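Inositol dehydrogenase (Lactobacillus casei, PDB 4MKX) probably catalyses the NAD-dependent oxidation of scyllo-inositol, as a member of the Gfo/Idh/MocA family of oxidoreductases. Local coordinates at residues D74-A79 / E98-A103; F92-I97 / E121-V126; D145-A150 / V261-I266. One frame throughout, in Å; residues are numbered along the deposited sequence.

Contact 1: residues D74-A79 / E98-A103; sequences DMVQHA and ESALNA
Val76 and Ala100 mark the closest approach of two helical segments, with their CA atoms 6.1 Å apart, and both helices run out a few residues later, at Ala79 and Ala103. In the parallel Rossmann sheet, helix 72-78 follows the edge strand 67-69 and leads into strand 83-86, while helix 93-102 carries the chain from strand 83-86 to strand 106-109. The contact therefore joins two successive crossover helices. Nearly all of it rests on one methyl group. The CB of Val76 is directed at the neighbouring helix, and with chi1 at -174° the CG1 branch swings anti to the backbone N and reaches forward. It comes to 3.8 Å from the CA of Ala100, so the methyl packs on the main chain of that helix more closely than on its side chain: the CB of Ala100 is 4.4 Å from the same CG1. Val76 CG1 also meets the CB of Ala103 at 3.4 Å, roughly at right angles to its contact with Ala100 and tighter than ordinary van der Waals contact. Ala103 CB also comes to 3.9 Å from the carbonyl O of Val76, so this small methyl touches both the side chain and the main chain of the valine. Ser99 contributes mainly its carbonyl O, 4.1 Å from Val76 CG1; that oxygen accepts the backbone N-H of Ala103, and the hydroxyl of Ser99 is hydrogen-bonded to Asp73 OD1. No hydrogen bond links the two segments, so small alanines set against a branched valine imply cohesion by shape and apolar burial.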
ATOM      1  N   ASP A  74       8.924  50.983 -10.845  1.00 18.63           N
ATOM      2  CA  ASP A  74       8.251  51.989 -10.036  1.00 18.51           C
ATOM      3  C   ASP A  74       8.081  51.442  -8.622  1.00 22.13           C
ATOM      4  O   ASP A  74       8.340  52.137  -7.648  1.00 21.08           O
ATOM      5  CB  ASP A  74       6.894  52.338 -10.643  1.00 22.88           C
ATOM      6  CG  ASP A  74       6.227  53.511  -9.948  1.00 25.06           C
ATOM      7  OD1 ASP A  74       6.915  54.222  -9.184  1.00 27.68           O
ATOM      8  OD2 ASP A  74       5.015  53.719 -10.170  1.00 24.39           O
ATOM      9  N   MET A  75       7.696  50.171  -8.512  1.00 20.35           N
ATOM     10  CA  MET A  75       7.524  49.567  -7.189  1.00 17.96           C
ATOM     11  C   MET A  75       8.828  49.511  -6.404  1.00 17.11           C
ATOM     12  O   MET A  75       8.882  49.890  -5.234  1.00 17.71           O
ATOM     13  CB  MET A  75       6.942  48.154  -7.284  1.00 19.30           C
ATOM     14  CG  MET A  75       6.824  47.481  -5.913  1.00 17.01           C
ATOM     15  SD  MET A  75       6.051  45.845  -5.947  1.00 17.33           S
ATOM     16  CE  MET A  75       7.270  44.903  -6.850  1.00 18.28           C
ATOM     17  N   VAL A  76       9.882  49.023  -7.040  1.00 17.75           N
ATOM     18  CA  VAL A  76      11.143  48.832  -6.337  1.00 16.35           C
ATOM     19  C   VAL A  76      11.814  50.164  -5.938  1.00 21.52           C
ATOM     20  O   VAL A  76      12.544  50.247  -4.939  1.00 20.26           O
ATOM     21  CB  VAL A  76      12.064  47.928  -7.163  1.00 22.46           C
ATOM     22  CG1 VAL A  76      13.305  47.611  -6.401  1.00 26.98           C
ATOM     23  CG2 VAL A  76      11.332  46.625  -7.473  1.00 20.23           C
ATOM     24  N   GLN A  77      11.548  51.211  -6.708  0.80 18.98           N
ATOM     25  CA  GLN A  77      12.122  52.514  -6.402  0.80 21.67           C
ATOM     26  C   GLN A  77      11.362  53.236  -5.298  0.80 22.20           C
ATOM     27  O   GLN A  77      11.959  53.960  -4.499  0.80 23.98           O
ATOM     28  CB  GLN A  77      12.144  53.399  -7.646  0.80 21.32           C
ATOM     29  CG  GLN A  77      13.125  52.971  -8.706  0.80 28.00           C
ATOM     30  CD  GLN A  77      13.036  53.841  -9.941  0.80 30.46           C
ATOM     31  OE1 GLN A  77      13.139  55.066  -9.858  0.80 35.87           O
ATOM     32  NE2 GLN A  77      12.836  53.215 -11.096  0.80 29.46           N
ATOM     33  N   HIS A  78      10.047  53.054  -5.256  0.79 20.23           N
ATOM     34  CA  HIS A  78       9.214  53.908  -4.409  0.79 20.68           C
ATOM     35  C   HIS A  78       8.474  53.220  -3.257  0.79 21.68           C
ATOM     36  O   HIS A  78       8.204  53.857  -2.243  0.79 20.66           O
ATOM     37  CB  HIS A  78       8.222  54.692  -5.271  0.79 22.98           C
ATOM     38  CG  HIS A  78       8.871  55.471  -6.375  0.79 25.26           C
ATOM     39  ND1 HIS A  78       8.536  55.299  -7.702  0.79 23.80           N
ATOM     40  CD2 HIS A  78       9.820  56.437  -6.348  0.79 27.91           C
ATOM     41  CE1 HIS A  78       9.264  56.114  -8.446  0.79 27.01           C
ATOM     42  NE2 HIS A  78      10.048  56.818  -7.649  0.79 27.10           N
ATOM     43  N   ALA A  79       8.142  51.935  -3.399  1.00 22.59           N
ATOM     44  CA  ALA A  79       7.372  51.252  -2.355  1.00 19.58           C
ATOM     45  C   ALA A  79       8.157  51.106  -1.056  1.00 16.20           C
ATOM     46  O   ALA A  79       9.389  51.102  -1.055  1.00 20.41           O
ATOM     47  CB  ALA A  79       6.874  49.883  -2.842  1.00 18.96           C
ATOM     48  N   GLU A  98      17.728  41.880 -11.434  1.00 16.96           N
ATOM     49  CA  GLU A  98      18.766  42.909 -11.473  1.00 16.87           C
ATOM     50  C   GLU A  98      18.292  44.241 -10.906  1.00 18.75           C
ATOM     51  O   GLU A  98      18.989  44.869 -10.108  1.00 19.60           O
ATOM     52  CB  GLU A  98      19.296  43.088 -12.901  1.00 15.23           C
ATOM     53  CG  GLU A  98      20.145  41.912 -13.376  1.00 17.78           C
ATOM     54  CD  GLU A  98      20.678  42.101 -14.778  1.00 19.55           C
ATOM     55  OE1 GLU A  98      20.659  43.244 -15.280  1.00 23.12           O
ATOM     56  OE2 GLU A  98      21.118  41.103 -15.377  1.00 19.96           O
ATOM     57  N   SER A  99      17.107  44.670 -11.326  1.00 14.87           N
ATOM     58  CA  SER A  99      16.550  45.927 -10.852  1.00 16.79           C
ATOM     59  C   SER A  99      16.323  45.925  -9.347  1.00 21.02           C
ATOM     60  O   SER A  99      16.619  46.909  -8.662  1.00 19.99           O
ATOM     61  CB  SER A  99      15.235  46.212 -11.556  1.00 18.07           C
ATOM     62  OG  SER A  99      14.532  47.235 -10.882  0.46 21.52           O
ATOM     63  N   ALA A 100      15.791  44.822  -8.825  1.00 17.83           N
ATOM     64  CA  ALA A 100      15.523  44.753  -7.397  1.00 16.19           C
ATOM     65  C   ALA A 100      16.812  44.818  -6.589  1.00 17.74           C
ATOM     66  O   ALA A 100      16.881  45.508  -5.574  1.00 18.42           O
ATOM     67  CB  ALA A 100      14.752  43.482  -7.057  1.00 15.75           C
ATOM     68  N   LEU A 101      17.842  44.113  -7.050  1.00 16.01           N
ATOM     69  CA  LEU A 101      19.114  44.088  -6.345  1.00 16.24           C
ATOM     70  C   LEU A 101      19.778  45.462  -6.399  1.00 19.68           C
ATOM     71  O   LEU A 101      20.350  45.921  -5.408  1.00 21.28           O
ATOM     72  CB  LEU A 101      20.046  43.021  -6.926  1.00 18.28           C
ATOM     73  CG  LEU A 101      19.650  41.581  -6.615  1.00 18.19           C
ATOM     74  CD1 LEU A 101      20.635  40.619  -7.290  1.00 19.05           C
ATOM     75  CD2 LEU A 101      19.628  41.343  -5.122  1.00 20.33           C
ATOM     76  N   ASN A 102      19.687  46.112  -7.553  1.00 19.27           N
ATOM     77  CA  ASN A 102      20.269  47.446  -7.719  1.00 21.12           C
ATOM     78  C   ASN A 102      19.597  48.491  -6.826  1.00 25.20           C
ATOM     79  O   ASN A 102      20.212  49.490  -6.450  1.00 23.36           O
ATOM     80  CB  ASN A 102      20.231  47.865  -9.194  1.00 22.70           C
ATOM     81  CG  ASN A 102      21.299  47.166 -10.032  1.00 28.98           C
ATOM     82  OD1 ASN A 102      22.410  46.913  -9.557  1.00 32.45           O
ATOM     83  ND2 ASN A 102      20.967  46.852 -11.283  1.00 26.83           N
ATOM     84  N   ALA A 103      18.336  48.256  -6.480  1.00 20.90           N
ATOM     85  CA  ALA A 103      17.611  49.154  -5.594  1.00 19.93           C
ATOM     86  C   ALA A 103      17.692  48.698  -4.145  1.00 20.99           C
ATOM     87  O   ALA A 103      16.971  49.208  -3.284  1.00 24.35           O
ATOM     88  CB  ALA A 103      16.188  49.283  -6.029  1.00 19.44           C
TER

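Contact 2: residues F92-I97 / E121-V126; sequences FHLQQI and EHTQQV
Leu94 and Thr123 bring together two helices of the Rossmann fold, 93-102 and 117-128, which precede strands 106-109 and 135-137 at one end of the parallel sheet; the CA atoms of Leu94 and Thr123 lie 6.4 Å apart. Followed outward from the backbone, the leucine stays beside a single hydroxyl. Its CB is 3.6 Å from Thr123 OG1, and CG remains in touch with the same oxygen at a slightly greater distance. The CD2 branch closes in to 3.4 Å from OG1, and this methyl also touches the carbon frame of the threonine, with Thr123 CB 3.8 Å away and CG2 at 4.0 Å. The leucine leaves its backbone at a slant to the partner helix; chi1 of -62° sets CG beside the backbone N, and CD2 makes the nearest approach. Ile113, Ala119 and Ile120 add further contacts to this leucine.

An apolar branch can lie against an oxygen here because the polar needs of that atom are met in another direction. Thr123 OG1 is hydrogen-bonded to Glu98 OE2, one turn along the helix that carries Leu94, and more weakly to the carbonyl O of Ala119 in its own helix. Glu98 OE2 also pairs with His122 ND1, so one carboxylate oxygen draws on two consecutive residues of helix 117-128. The threonine divides its two branches between these roles: at a chi1 of -62°, CG2 stands anti to the backbone N and faces Ile97, whose side chain crosses it nearly at right angles, methyl CG2 to methyl CG2 at 3.8 Å.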
ATOM      1  N   PHE A  92      10.837  37.629 -17.788  1.00 19.39           N
ATOM      2  CA  PHE A  92      11.058  38.887 -17.064  1.00 19.26           C
ATOM      3  C   PHE A  92      11.920  38.716 -15.822  1.00 18.17           C
ATOM      4  O   PHE A  92      12.321  39.705 -15.206  1.00 17.78           O
ATOM      5  CB  PHE A  92       9.723  39.506 -16.641  1.00 19.27           C
ATOM      6  CG  PHE A  92       8.836  39.873 -17.790  1.00 21.45           C
ATOM      7  CD1 PHE A  92       8.997  41.085 -18.444  1.00 28.66           C
ATOM      8  CD2 PHE A  92       7.840  39.011 -18.216  1.00 23.54           C
ATOM      9  CE1 PHE A  92       8.178  41.427 -19.509  1.00 28.19           C
ATOM     10  CE2 PHE A  92       7.019  39.346 -19.278  1.00 24.34           C
ATOM     11  CZ  PHE A  92       7.189  40.557 -19.924  1.00 25.53           C
ATOM     12  N   HIS A  93      12.186  37.471 -15.438  1.00 14.79           N
ATOM     13  CA  HIS A  93      12.900  37.206 -14.188  1.00 14.94           C
ATOM     14  C   HIS A  93      14.245  37.922 -14.078  1.00 16.83           C
ATOM     15  O   HIS A  93      14.493  38.605 -13.099  1.00 15.99           O
ATOM     16  CB  HIS A  93      13.073  35.709 -13.938  1.00 15.65           C
ATOM     17  CG  HIS A  93      11.793  35.007 -13.628  1.00 14.93           C
ATOM     18  ND1 HIS A  93      11.736  33.666 -13.296  1.00 11.77           N
ATOM     19  CD2 HIS A  93      10.516  35.451 -13.618  1.00 13.56           C
ATOM     20  CE1 HIS A  93      10.480  33.322 -13.090  1.00 15.88           C
ATOM     21  NE2 HIS A  93       9.716  34.383 -13.280  1.00 15.14           N
ATOM     22  N   LEU A  94      15.106  37.774 -15.080  1.00 16.45           N
ATOM     23  CA  LEU A  94      16.446  38.350 -15.004  1.00 12.90           C
ATOM     24  C   LEU A  94      16.447  39.867 -14.851  1.00 14.66           C
ATOM     25  O   LEU A  94      17.167  40.395 -14.008  1.00 16.70           O
ATOM     26  CB  LEU A  94      17.283  37.953 -16.226  1.00 13.12           C
ATOM     27  CG  LEU A  94      17.504  36.445 -16.366  1.00 12.05           C
ATOM     28  CD1 LEU A  94      18.292  36.157 -17.625  1.00 14.59           C
ATOM     29  CD2 LEU A  94      18.252  35.923 -15.167  1.00 15.14           C
ATOM     30  N   GLN A  95      15.634  40.565 -15.638  1.00 15.51           N
ATOM     31  CA  GLN A  95      15.647  42.029 -15.588  1.00 16.87           C
ATOM     32  C   GLN A  95      15.062  42.534 -14.271  1.00 16.80           C
ATOM     33  O   GLN A  95      15.518  43.551 -13.729  1.00 18.25           O
ATOM     34  CB  GLN A  95      14.935  42.647 -16.798  1.00 20.61           C
ATOM     35  CG  GLN A  95      13.424  42.450 -16.848  1.00 24.17           C
ATOM     36  CD  GLN A  95      12.758  43.337 -17.891  0.30 25.11           C
ATOM     37  OE1 GLN A  95      13.401  43.793 -18.837  0.14 26.02           O
ATOM     38  NE2 GLN A  95      11.465  43.589 -17.718  0.63 28.10           N
ATOM     39  N   GLN A  96      14.085  41.804 -13.734  1.00 15.87           N
ATOM     40  CA  GLN A  96      13.479  42.187 -12.459  1.00 15.89           C
ATOM     41  C   GLN A  96      14.387  41.859 -11.271  1.00 15.30           C
ATOM     42  O   GLN A  96      14.471  42.639 -10.312  1.00 15.86           O
ATOM     43  CB  GLN A  96      12.075  41.588 -12.319  1.00 15.29           C
ATOM     44  CG  GLN A  96      11.075  42.178 -13.322  1.00 16.66           C
ATOM     45  CD  GLN A  96       9.743  41.470 -13.341  1.00 18.31           C
ATOM     46  OE1 GLN A  96       9.589  40.396 -12.757  1.00 17.80           O
ATOM     47  NE2 GLN A  96       8.769  42.060 -14.023  1.00 18.84           N
ATOM     48  N   ILE A  97      15.074  40.722 -11.336  1.00 15.12           N
ATOM     49  CA  ILE A  97      16.105  40.386 -10.356  1.00 10.49           C
ATOM     50  C   ILE A  97      17.182  41.491 -10.285  1.00 17.80           C
ATOM     51  O   ILE A  97      17.520  41.966  -9.204  1.00 18.02           O
ATOM     52  CB  ILE A  97      16.769  39.032 -10.675  1.00 15.08           C
ATOM     53  CG1 ILE A  97      15.821  37.876 -10.360  1.00 11.84           C
ATOM     54  CG2 ILE A  97      18.026  38.841  -9.854  1.00 14.06           C
ATOM     55  CD1 ILE A  97      16.309  36.560 -10.977  1.00 14.39           C
ATOM     56  N   GLU A 121      24.325  34.692 -17.122  1.00 20.06           N
ATOM     57  CA  GLU A 121      25.649  34.986 -16.583  1.00 20.83           C
ATOM     58  C   GLU A 121      25.806  36.473 -16.240  1.00 17.89           C
ATOM     59  O   GLU A 121      26.499  36.820 -15.284  1.00 20.18           O
ATOM     60  CB  GLU A 121      26.746  34.499 -17.539  1.00 24.35           C
ATOM     61  CG  GLU A 121      26.660  32.992 -17.780  1.00 26.64           C
ATOM     62  CD  GLU A 121      27.937  32.393 -18.339  1.00 34.59           C
ATOM     63  OE1 GLU A 121      28.894  33.153 -18.596  1.00 35.62           O
ATOM     64  OE2 GLU A 121      27.979  31.157 -18.514  1.00 37.56           O
ATOM     65  N   HIS A 122      25.130  37.336 -16.992  1.00 18.35           N
ATOM     66  CA  HIS A 122      25.129  38.769 -16.693  1.00 21.20           C
ATOM     67  C   HIS A 122      24.478  38.993 -15.334  1.00 20.18           C
ATOM     68  O   HIS A 122      24.964  39.771 -14.514  1.00 18.88           O
ATOM     69  CB  HIS A 122      24.365  39.538 -17.769  1.00 20.63           C
ATOM     70  CG  HIS A 122      24.357  41.023 -17.569  1.00 24.61           C
ATOM     71  ND1 HIS A 122      23.402  41.671 -16.813  1.00 23.87           N
ATOM     72  CD2 HIS A 122      25.176  41.992 -18.048  1.00 26.95           C
ATOM     73  CE1 HIS A 122      23.640  42.972 -16.826  1.00 26.27           C
ATOM     74  NE2 HIS A 122      24.711  43.192 -17.568  1.00 26.08           N
ATOM     75  N   THR A 123      23.387  38.280 -15.082  1.00 18.17           N
ATOM     76  CA  THR A 123      22.701  38.390 -13.796  1.00 16.77           C
ATOM     77  C   THR A 123      23.522  37.811 -12.646  1.00 16.83           C
ATOM     78  O   THR A 123      23.522  38.361 -11.547  1.00 16.41           O
ATOM     79  CB  THR A 123      21.310  37.741 -13.862  1.00 16.33           C
ATOM     80  OG1 THR A 123      20.527  38.436 -14.839  1.00 18.13           O
ATOM     81  CG2 THR A 123      20.604  37.814 -12.501  1.00 17.23           C
ATOM     82  N   GLN A 124      24.210  36.699 -12.888  1.00 14.86           N
ATOM     83  CA  GLN A 124      25.120  36.154 -11.892  1.00 16.37           C
ATOM     84  C   GLN A 124      26.130  37.196 -11.429  1.00 17.19           C
ATOM     85  O   GLN A 124      26.457  37.257 -10.247  1.00 16.79           O
ATOM     86  CB  GLN A 124      25.855  34.941 -12.439  1.00 18.84           C
ATOM     87  CG  GLN A 124      25.005  33.689 -12.464  1.00 21.03           C
ATOM     88  CD  GLN A 124      25.769  32.509 -13.003  1.00 20.22           C
ATOM     89  OE1 GLN A 124      25.995  32.411 -14.207  1.00 24.94           O
ATOM     90  NE2 GLN A 124      26.182  31.610 -12.115  1.00 23.39           N
ATOM     91  N   GLN A 125      26.632  37.994 -12.365  1.00 17.31           N
ATOM     92  CA  GLN A 125      27.568  39.062 -12.017  1.00 18.49           C
ATOM     93  C   GLN A 125      26.911  40.108 -11.108  1.00 17.94           C
ATOM     94  O   GLN A 125      27.487  40.499 -10.094  1.00 19.17           O
ATOM     95  CB  GLN A 125      28.129  39.706 -13.286  1.00 16.83           C
ATOM     96  CG  GLN A 125      28.939  40.971 -13.042  1.00 17.68           C
ATOM     97  CD  GLN A 125      30.250  40.713 -12.315  1.00 19.33           C
ATOM     98  OE1 GLN A 125      30.655  39.573 -12.110  1.00 19.51           O
ATOM     99  NE2 GLN A 125      30.933  41.787 -11.942  1.00 21.35           N
ATOM    100  N   VAL A 126      25.706  40.544 -11.469  1.00 14.88           N
ATOM    101  CA  VAL A 126      24.967  41.515 -10.658  1.00 17.00           C
ATOM    102  C   VAL A 126      24.731  40.958  -9.252  1.00 19.49           C
ATOM    103  O   VAL A 126      24.928  41.647  -8.255  1.00 19.27           O
ATOM    104  CB  VAL A 126      23.629  41.924 -11.311  1.00 17.65           C
ATOM    105  CG1 VAL A 126      22.874  42.895 -10.416  1.00 22.29           C
ATOM    106  CG2 VAL A 126      23.864  42.569 -12.663  1.00 18.76           C
TER

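Contact 3: residues D145-A150 / V261-I266; sequences DSYRYA and VETEII
Tyr147 reaches from helix 145-155 to Thr263 on strand 260-267, in the GFO/IDH/MocA C-terminal domain, where helices pack on a large mixed beta-sheet. Helix and strand run parallel, 3° apart in direction, with short-segment axes 11.0 Å from each other. A chi1 of -83° sets CG of Tyr147 beside the backbone N, from where the ring carries OH across to the strand. The tight part is this phenol end. Tyr147 OH and Thr263 OG1 share a hydrogen bond of 2.7 Å in which either could be the donor, and the threonine oxygen lies at the edge of the ring, in its plane. Thr263 OG1 is also bonded to Ser167 OG, which ties the tyrosine into the adjoining strand. Beside the phenol oxygen packs Val261 CG1, 3.6 Å from Tyr147 OH. A water donates to Val261 O at 2.8 Å and makes a weak link to the same hydroxyl, while Val202 and Phe206 of helix 197-207 add apolar cover.

One turn on, the approach is looser: Ala150 CB stays 4.9 Å from Ile265 CD1, and Leu272 and Ile274 of the neighbouring strand pack against the alanine. Ser146 OG bonds instead to Leu282 N of a second subunit. On the helix face turned from the strand, solvent-exposed Asp145 forms a salt bridge with Arg148, whose NH2 meets Asp145 OD1 at 2.7 Å within the guanidinium plane.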
ATOM      1  N   ASP A 145       8.552  18.123   3.047  1.00 10.33           N
ATOM      2  CA  ASP A 145       8.865  17.211   4.137  1.00  8.70           C
ATOM      3  C   ASP A 145       9.312  15.839   3.652  1.00 10.22           C
ATOM      4  O   ASP A 145      10.248  15.276   4.205  1.00 12.54           O
ATOM      5  CB  ASP A 145       7.687  17.069   5.100  1.00 11.13           C
ATOM      6  CG  ASP A 145       7.534  18.265   6.026  1.00 20.58           C
ATOM      7  OD1 ASP A 145       8.510  19.030   6.214  1.00 19.74           O
ATOM      8  OD2 ASP A 145       6.431  18.413   6.590  1.00 24.14           O
ATOM      9  N   SER A 146       8.668  15.301   2.618  1.00 10.94           N
ATOM     10  CA  SER A 146       9.034  13.956   2.162  1.00  8.82           C
ATOM     11  C   SER A 146      10.395  13.948   1.456  1.00  8.03           C
ATOM     12  O   SER A 146      11.214  13.045   1.664  1.00  9.16           O
ATOM     13  CB  SER A 146       7.929  13.324   1.291  1.00  9.53           C
ATOM     14  OG  SER A 146       6.753  13.128   2.064  1.00 10.14           O
ATOM     15  N   TYR A 147      10.646  14.943   0.616  1.00  8.62           N
ATOM     16  CA  TYR A 147      11.948  15.071  -0.031  1.00  7.91           C
ATOM     17  C   TYR A 147      13.059  15.270   0.996  1.00 10.59           C
ATOM     18  O   TYR A 147      14.137  14.688   0.851  1.00 10.38           O
ATOM     19  CB  TYR A 147      11.972  16.219  -1.054  1.00  8.58           C
ATOM     20  CG  TYR A 147      11.418  15.807  -2.406  1.00  9.26           C
ATOM     21  CD1 TYR A 147      12.216  15.163  -3.341  1.00 10.64           C
ATOM     22  CD2 TYR A 147      10.082  16.022  -2.722  1.00  9.94           C
ATOM     23  CE1 TYR A 147      11.704  14.768  -4.569  1.00 10.74           C
ATOM     24  CE2 TYR A 147       9.559  15.620  -3.936  1.00  8.54           C
ATOM     25  CZ  TYR A 147      10.374  14.999  -4.862  1.00 10.39           C
ATOM     26  OH  TYR A 147       9.856  14.599  -6.085  1.00 11.15           O
ATOM     27  N   ARG A 148      12.799  16.081   2.017  0.84  8.27           N
ATOM     28  CA  ARG A 148      13.792  16.317   3.067  0.84 11.30           C
ATOM     29  C   ARG A 148      14.083  15.057   3.865  0.84 10.50           C
ATOM     30  O   ARG A 148      15.234  14.802   4.219  0.84 12.43           O
ATOM     31  CB  ARG A 148      13.370  17.463   4.002  0.84 10.88           C
ATOM     32  CG  ARG A 148      13.600  18.830   3.374  0.84 14.23           C
ATOM     33  CD  ARG A 148      13.414  19.990   4.373  0.84 17.71           C
ATOM     34  NE  ARG A 148      12.056  20.049   4.913  0.84 26.91           N
ATOM     35  CZ  ARG A 148      11.453  21.156   5.353  0.84 24.52           C
ATOM     36  NH1 ARG A 148      12.070  22.332   5.318  0.84 23.84           N
ATOM     37  NH2 ARG A 148      10.217  21.090   5.826  0.84 25.10           N
ATOM     38  N   TYR A 149      13.050  14.262   4.131  1.00 10.58           N
ATOM     39  CA  TYR A 149      13.222  13.006   4.852  1.00 11.52           C
ATOM     40  C   TYR A 149      14.117  12.058   4.058  1.00 12.75           C
ATOM     41  O   TYR A 149      14.996  11.399   4.620  1.00 13.40           O
ATOM     42  CB  TYR A 149      11.851  12.356   5.151  1.00 11.04           C
ATOM     43  CG  TYR A 149      11.936  11.050   5.919  1.00 11.51           C
ATOM     44  CD1 TYR A 149      11.974  11.037   7.310  1.00 15.73           C
ATOM     45  CD2 TYR A 149      11.966   9.833   5.250  1.00 11.40           C
ATOM     46  CE1 TYR A 149      12.055   9.838   8.008  1.00 18.26           C
ATOM     47  CE2 TYR A 149      12.044   8.636   5.935  1.00 15.36           C
ATOM     48  CZ  TYR A 149      12.085   8.647   7.315  1.00 16.51           C
ATOM     49  OH  TYR A 149      12.164   7.450   7.993  1.00 20.16           O
ATOM     50  N   ALA A 150      13.898  11.983   2.746  1.00  9.34           N
ATOM     51  CA  ALA A 150      14.721  11.131   1.887  1.00 10.04           C
ATOM     52  C   ALA A 150      16.152  11.637   1.807  1.00 12.04           C
ATOM     53  O   ALA A 150      17.094  10.845   1.785  1.00 13.06           O
ATOM     54  CB  ALA A 150      14.120  11.033   0.490  1.00 11.99           C
ATOM     55  N   VAL A 261       3.963  13.383  -9.231  1.00  9.87           N
ATOM     56  CA  VAL A 261       5.359  13.771  -9.045  1.00  8.84           C
ATOM     57  C   VAL A 261       5.984  12.731  -8.132  1.00 10.08           C
ATOM     58  O   VAL A 261       5.560  12.546  -6.990  1.00  9.61           O
ATOM     59  CB  VAL A 261       5.488  15.171  -8.442  1.00 11.63           C
ATOM     60  CG1 VAL A 261       6.922  15.460  -8.056  1.00 10.46           C
ATOM     61  CG2 VAL A 261       5.035  16.204  -9.462  1.00 12.79           C
ATOM     62  N   GLU A 262       6.959  12.018  -8.662  1.00  7.48           N
ATOM     63  CA  GLU A 262       7.508  10.853  -7.991  1.00  7.02           C
ATOM     64  C   GLU A 262       9.005  10.874  -8.240  1.00  5.78           C
ATOM     65  O   GLU A 262       9.444  11.197  -9.342  1.00  8.89           O
ATOM     66  CB  GLU A 262       6.915   9.567  -8.584  1.00  8.65           C
ATOM     67  CG  GLU A 262       7.508   8.267  -8.003  1.00  9.81           C
ATOM     68  CD  GLU A 262       7.169   7.047  -8.811  1.00 10.59           C
ATOM     69  OE1 GLU A 262       6.567   7.191  -9.903  1.00 10.26           O
ATOM     70  OE2 GLU A 262       7.518   5.921  -8.373  1.00 10.23           O
ATOM     71  N   THR A 263       9.789  10.571  -7.209  1.00  6.45           N
ATOM     72  CA  THR A 263      11.237  10.475  -7.373  1.00  6.69           C
ATOM     73  C   THR A 263      11.729   9.201  -6.727  1.00  6.85           C
ATOM     74  O   THR A 263      11.465   8.942  -5.554  1.00  9.76           O
ATOM     75  CB  THR A 263      11.939  11.681  -6.743  1.00  7.52           C
ATOM     76  OG1 THR A 263      11.466  12.865  -7.392  1.00  8.17           O
ATOM     77  CG2 THR A 263      13.442  11.599  -6.961  1.00  9.02           C
ATOM     78  N   GLU A 264      12.465   8.414  -7.504  1.00  5.88           N
ATOM     79  CA  GLU A 264      13.008   7.147  -7.056  1.00  6.33           C
ATOM     80  C   GLU A 264      14.522   7.269  -7.019  1.00  5.70           C
ATOM     81  O   GLU A 264      15.130   7.781  -7.963  1.00 10.17           O
ATOM     82  CB  GLU A 264      12.621   6.075  -8.071  1.00  8.37           C
ATOM     83  CG  GLU A 264      13.364   4.785  -7.973  1.00  8.48           C
ATOM     84  CD  GLU A 264      12.997   3.887  -9.122  1.00  9.45           C
ATOM     85  OE1 GLU A 264      11.906   3.280  -9.059  1.00 10.75           O
ATOM     86  OE2 GLU A 264      13.762   3.818 -10.108  1.00 13.05           O
ATOM     87  N   ILE A 265      15.126   6.808  -5.929  1.00  8.58           N
ATOM     88  CA  ILE A 265      16.581   6.826  -5.808  1.00  8.74           C
ATOM     89  C   ILE A 265      17.049   5.395  -5.545  1.00  9.10           C
ATOM     90  O   ILE A 265      16.642   4.770  -4.565  1.00 10.62           O
ATOM     91  CB  ILE A 265      17.019   7.746  -4.646  1.00 10.75           C
ATOM     92  CG1 ILE A 265      16.414   9.147  -4.806  1.00 13.16           C
ATOM     93  CG2 ILE A 265      18.541   7.860  -4.615  1.00 16.24           C
ATOM     94  CD1 ILE A 265      16.645  10.029  -3.617  1.00 19.25           C
ATOM     95  N   ILE A 266      17.885   4.872  -6.437  1.00  8.63           N
ATOM     96  CA  ILE A 266      18.474   3.552  -6.257  1.00  8.90           C
ATOM     97  C   ILE A 266      19.922   3.724  -5.821  1.00  9.17           C
ATOM     98  O   ILE A 266      20.687   4.441  -6.467  1.00 12.14           O
ATOM     99  CB  ILE A 266      18.452   2.758  -7.559  1.00 10.52           C
ATOM    100  CG1 ILE A 266      17.008   2.635  -8.062  1.00 12.96           C
ATOM    101  CG2 ILE A 266      19.027   1.371  -7.319  1.00 11.65           C
ATOM    102  CD1 ILE A 266      16.860   1.804  -9.322  1.00 13.71           C
TER
HETATM  103  O   HOH W   1       6.894  13.764  -4.832  1.00 19.81           O

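In the fold
Contacts 1 and 2 share helix 93-102, and a glutamate of that helix ties them together; Asn102 also packs on Val126 between them. Contact 1, whose centre lies about 24 Å from the chain's centre against about 17 Å for contact 2, is only partly buried and consists mostly of methyl packing without a hydrogen bond across it. Contact 2 is buried, and there methyl groups pack round a threonine whose hydroxyl is bonded outside the two segments. Contact 3, also buried, lies on the other side of the chain's centre, in the C-terminal domain, about 18 Å from contact 2 at the nearest atoms. It sets helix against sheet rather than helix against helix, and uses a direct hydrogen bond and a water.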